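Local structure of Lin1840 protein (Listeria innocua serovar 6a, 4ZO7) at residues P145-V150 and G202-T207. The protein probably hydrolyses terminal, non-reducing beta-D-glucosyl residues with release of beta-D-glucose, as a beta-glucosidase of glycosyl hydrolase family 3. The protein carries 2 engineered substitutions. Sequence-based numbering, arbitrary orientation.
Sequences PRWGRV and GLEYNT. With GLC (alpha-D-glucopyranose), chain I.
W147 and E204 meet through the indole N-H: NE1 of W147 donates to OE2 of E204 (3.0 Å, 152° at the hydrogen), reaching the oxygen from above the carboxylate plane. Ring and carboxylate are turned 55° against each other. With chi1 at -162° E204 extends its CG anti to the backbone N, and a bend at chi2 brings the carboxylate to the indole. OE2 also takes a weak bond from the backbone N of Y205, while OE1 accepts the N-H of A474 and, through a water, links to N of G148. At the edge of the indole, near its plane, lies the O of G202, in a C-H...O contact of 3.5 Å with CA of W147, while CA of G202 packs 3.9 Å from CB of R146. N of G202 lies over one face of the R146 guanidinium, whose NH2 forms a salt bridge with OD2 of D144. R149 crosses E204 at about a right angle, its CG 3.4 Å from OE1 of E204, and its guanidinium goes on to the bound glucose, NH2 donating to O3 (2.8 Å) and NH1 to O2. Loops following strands 133-134 and 187-193 of the TIM-barrel-like domain thus join beside the sugar-binding pocket of this family 3 glycosidase.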
ATOM      1  N   PRO A 145       3.766  -4.980  -8.641  1.00  8.32           N
ATOM      2  CA  PRO A 145       4.860  -5.400  -9.507  1.00  9.14           C
ATOM      3  C   PRO A 145       6.285  -5.065  -9.082  1.00  9.52           C
ATOM      4  O   PRO A 145       7.238  -5.610  -9.663  1.00 11.28           O
ATOM      5  CB  PRO A 145       4.493  -4.787 -10.852  1.00  9.69           C
ATOM      6  CG  PRO A 145       3.509  -3.707 -10.592  1.00 10.18           C
ATOM      7  CD  PRO A 145       2.870  -3.983  -9.244  1.00  9.16           C
ATOM      8  N   ARG A 146       6.477  -4.191  -8.076  1.00  8.42           N
ATOM      9  CA  ARG A 146       7.783  -3.964  -7.493  1.00  7.36           C
ATOM     10  C   ARG A 146       8.413  -5.232  -6.877  1.00  7.41           C
ATOM     11  O   ARG A 146       9.629  -5.367  -6.939  1.00  8.18           O
ATOM     12  CB  ARG A 146       7.708  -2.875  -6.433  1.00  6.79           C
ATOM     13  CG  ARG A 146       7.414  -1.485  -6.971  1.00  7.48           C
ATOM     14  CD  ARG A 146       7.151  -0.486  -5.830  1.00  8.22           C
ATOM     15  NE  ARG A 146       5.904  -0.781  -5.124  1.00  8.72           N
ATOM     16  CZ  ARG A 146       5.308   0.020  -4.260  1.00  9.25           C
ATOM     17  NH1 ARG A 146       5.793   1.218  -3.951  1.00  9.93           N
ATOM     18  NH2 ARG A 146       4.160  -0.380  -3.711  1.00 10.07           N
ATOM     19  N   TRP A 147       7.582  -6.127  -6.301  1.00  6.29           N
ATOM     20  CA  TRP A 147       7.996  -7.338  -5.620  1.00  6.34           C
ATOM     21  C   TRP A 147       8.486  -8.334  -6.635  1.00  7.70           C
ATOM     22  O   TRP A 147       7.732  -8.659  -7.611  1.00  7.38           O
ATOM     23  CB  TRP A 147       6.780  -7.978  -4.934  1.00  6.66           C
ATOM     24  CG  TRP A 147       7.032  -9.080  -3.996  1.00  6.32           C
ATOM     25  CD1 TRP A 147       7.955  -9.100  -3.025  1.00  6.26           C
ATOM     26  CD2 TRP A 147       6.280 -10.309  -3.874  1.00  6.53           C
ATOM     27  NE1 TRP A 147       7.846 -10.249  -2.295  1.00  7.17           N
ATOM     28  CE2 TRP A 147       6.846 -11.030  -2.798  1.00  6.77           C
ATOM     29  CE3 TRP A 147       5.225 -10.874  -4.574  1.00  5.39           C
ATOM     30  CZ2 TRP A 147       6.351 -12.294  -2.358  1.00  6.08           C
ATOM     31  CZ3 TRP A 147       4.725 -12.170  -4.152  1.00  5.47           C
ATOM     32  CH2 TRP A 147       5.277 -12.828  -3.026  1.00  5.68           C
ATOM     33  N   GLY A 148       9.692  -8.880  -6.403  1.00  7.84           N
ATOM     34  CA  GLY A 148      10.255  -9.747  -7.410  1.00  8.64           C
ATOM     35  C   GLY A 148       9.523 -11.041  -7.639  1.00  8.73           C
ATOM     36  O   GLY A 148       9.638 -11.630  -8.718  1.00 10.73           O
ATOM     37  N   ARG A 149       8.780 -11.484  -6.628  1.00  8.32           N
ATOM     38  CA  ARG A 149       8.201 -12.803  -6.643  1.00  8.49           C
ATOM     39  C   ARG A 149       6.871 -12.833  -7.381  1.00  8.32           C
ATOM     40  O   ARG A 149       6.246 -13.884  -7.456  1.00  8.52           O
ATOM     41  CB  ARG A 149       8.066 -13.357  -5.202  1.00  8.92           C
ATOM     42  CG  ARG A 149       9.378 -13.252  -4.431  1.00  9.52           C
ATOM     43  CD  ARG A 149       9.339 -14.067  -3.191  1.00  9.41           C
ATOM     44  NE  ARG A 149       9.447 -15.454  -3.536  1.00  8.68           N
ATOM     45  CZ  ARG A 149       9.860 -16.433  -2.753  1.00  7.67           C
ATOM     46  NH1 ARG A 149      10.221 -16.233  -1.502  1.00  7.52           N
ATOM     47  NH2 ARG A 149       9.959 -17.637  -3.275  1.00  8.85           N
ATOM     48  N   VAL A 150       6.431 -11.715  -7.988  1.00  8.22           N
ATOM     49  CA  VAL A 150       5.234 -11.782  -8.845  1.00  8.38           C
ATOM     50  C   VAL A 150       5.420 -12.823  -9.964  1.00  8.33           C
ATOM     51  O   VAL A 150       4.455 -13.355 -10.505  1.00 10.23           O
ATOM     52  CB  VAL A 150       4.803 -10.429  -9.427  1.00  7.74           C
ATOM     53  CG1 VAL A 150       4.489  -9.471  -8.312  1.00  8.03           C
ATOM     54  CG2 VAL A 150       5.902  -9.864 -10.313  1.00  8.47           C
ATOM     55  N   GLY A 202       6.387  -3.218  -1.984  1.00  8.86           N
ATOM     56  CA  GLY A 202       7.043  -4.271  -2.800  1.00  8.58           C
ATOM     57  C   GLY A 202       8.391  -4.779  -2.277  1.00  7.87           C
ATOM     58  O   GLY A 202       9.127  -5.394  -2.986  1.00  6.27           O
ATOM     59  N   LEU A 203       8.730  -4.469  -1.037  1.00  8.62           N
ATOM     60  CA  LEU A 203      10.051  -4.803  -0.493  1.00  8.19           C
ATOM     61  C   LEU A 203      10.101  -6.240   0.016  1.00  8.49           C
ATOM     62  O   LEU A 203       9.244  -6.697   0.769  1.00  8.84           O
ATOM     63  CB  LEU A 203      10.394  -3.809   0.590  1.00  9.40           C
ATOM     64  CG  LEU A 203      11.676  -3.922   1.391  1.00  9.52           C
ATOM     65  CD1 LEU A 203      12.896  -3.717   0.509  1.00 10.49           C
ATOM     66  CD2 LEU A 203      11.605  -2.842   2.480  1.00  9.41           C
ATOM     67  N   GLU A 204      11.104  -6.991  -0.407  1.00  8.34           N
ATOM     68  CA  GLU A 204      11.184  -8.364   0.007  1.00  7.62           C
ATOM     69  C   GLU A 204      11.083  -8.551   1.511  1.00  6.97           C
ATOM     70  O   GLU A 204      11.815  -7.927   2.331  1.00  7.11           O
ATOM     71  CB  GLU A 204      12.487  -9.018  -0.471  1.00  7.20           C
ATOM     72  CG  GLU A 204      12.344 -10.503  -0.420  1.00  8.17           C
ATOM     73  CD  GLU A 204      11.161 -10.999  -1.247  1.00  9.31           C
ATOM     74  OE1 GLU A 204      11.250 -11.132  -2.512  1.00 11.51           O
ATOM     75  OE2 GLU A 204      10.110 -11.313  -0.656  1.00  9.43           O
ATOM     76  N   TYR A 205      10.192  -9.455   1.890  1.00  6.50           N
ATOM     77  CA  TYR A 205      10.017  -9.893   3.275  1.00  7.46           C
ATOM     78  C   TYR A 205       9.318  -8.874   4.142  1.00  7.85           C
ATOM     79  O   TYR A 205       9.183  -9.108   5.356  1.00  8.82           O
ATOM     80  CB  TYR A 205      11.327 -10.340   3.998  1.00  7.81           C
ATOM     81  CG  TYR A 205      12.306 -11.150   3.157  1.00  7.69           C
ATOM     82  CD1 TYR A 205      12.063 -12.464   2.878  1.00  8.09           C
ATOM     83  CD2 TYR A 205      13.499 -10.574   2.647  1.00  8.02           C
ATOM     84  CE1 TYR A 205      12.943 -13.215   2.141  1.00  8.33           C
ATOM     85  CE2 TYR A 205      14.398 -11.322   1.918  1.00  7.53           C
ATOM     86  CZ  TYR A 205      14.095 -12.635   1.636  1.00  8.28           C
ATOM     87  OH  TYR A 205      14.935 -13.447   0.897  1.00  9.86           O
ATOM     88  N   ASN A 206       8.851  -7.772   3.556  1.00  6.88           N
ATOM     89  CA  ASN A 206       8.346  -6.700   4.372  1.00  7.68           C
ATOM     90  C   ASN A 206       6.958  -7.044   4.936  1.00  8.22           C
ATOM     91  O   ASN A 206       6.251  -7.968   4.454  1.00  6.45           O
ATOM     92  CB  ASN A 206       8.333  -5.373   3.570  1.00  8.22           C
ATOM     93  CG  ASN A 206       8.407  -4.122   4.440  1.00  9.48           C
ATOM     94  OD1 ASN A 206       8.782  -4.154   5.624  1.00 10.70           O
ATOM     95  ND2 ASN A 206       8.030  -3.005   3.854  1.00  8.48           N
ATOM     96  N   THR A 207       6.593  -6.249   5.941  1.00  9.05           N
ATOM     97  CA  THR A 207       5.273  -6.197   6.566  1.00  8.66           C
ATOM     98  C   THR A 207       4.112  -6.387   5.594  1.00  9.42           C
ATOM     99  O   THR A 207       4.048  -5.779   4.533  1.00  8.28           O
ATOM    100  CB  THR A 207       5.112  -4.822   7.143  1.00  8.93           C
ATOM    101  OG1 THR A 207       6.168  -4.623   8.104  1.00 10.41           O
ATOM    102  CG2 THR A 207       3.702  -4.638   7.778  1.00  9.22           C
TER
HETATM  103  C1  GLC I 806      12.198 -20.365   0.766  1.00 36.73           C
HETATM  104  C2  GLC I 806      11.264 -19.700  -0.283  1.00 31.12           C
HETATM  105  C3  GLC I 806      10.399 -20.745  -0.991  1.00 27.90           C
HETATM  106  C4  GLC I 806      11.214 -21.942  -1.470  1.00 23.14           C
HETATM  107  C5  GLC I 806      12.036 -22.490  -0.324  1.00 25.32           C
HETATM  108  C6  GLC I 806      12.888 -23.691  -0.759  1.00 23.65           C
HETATM  109  O1  GLC I 806      11.544 -20.837   1.942  1.00 48.71           O
HETATM  110  O2  GLC I 806      10.356 -18.772   0.261  1.00 30.72           O
HETATM  111  O3  GLC I 806       9.652 -20.175  -2.042  1.00 23.87           O
HETATM  112  O4  GLC I 806      10.318 -22.911  -1.898  1.00 16.79           O
HETATM  113  O5  GLC I 806      12.888 -21.469   0.186  1.00 34.12           O
HETATM  114  O6  GLC I 806      13.844 -23.242  -1.662  1.00 20.66           O
HETATM  115  O   HOH W   1      11.541  -9.071  -4.298  1.00  7.04           O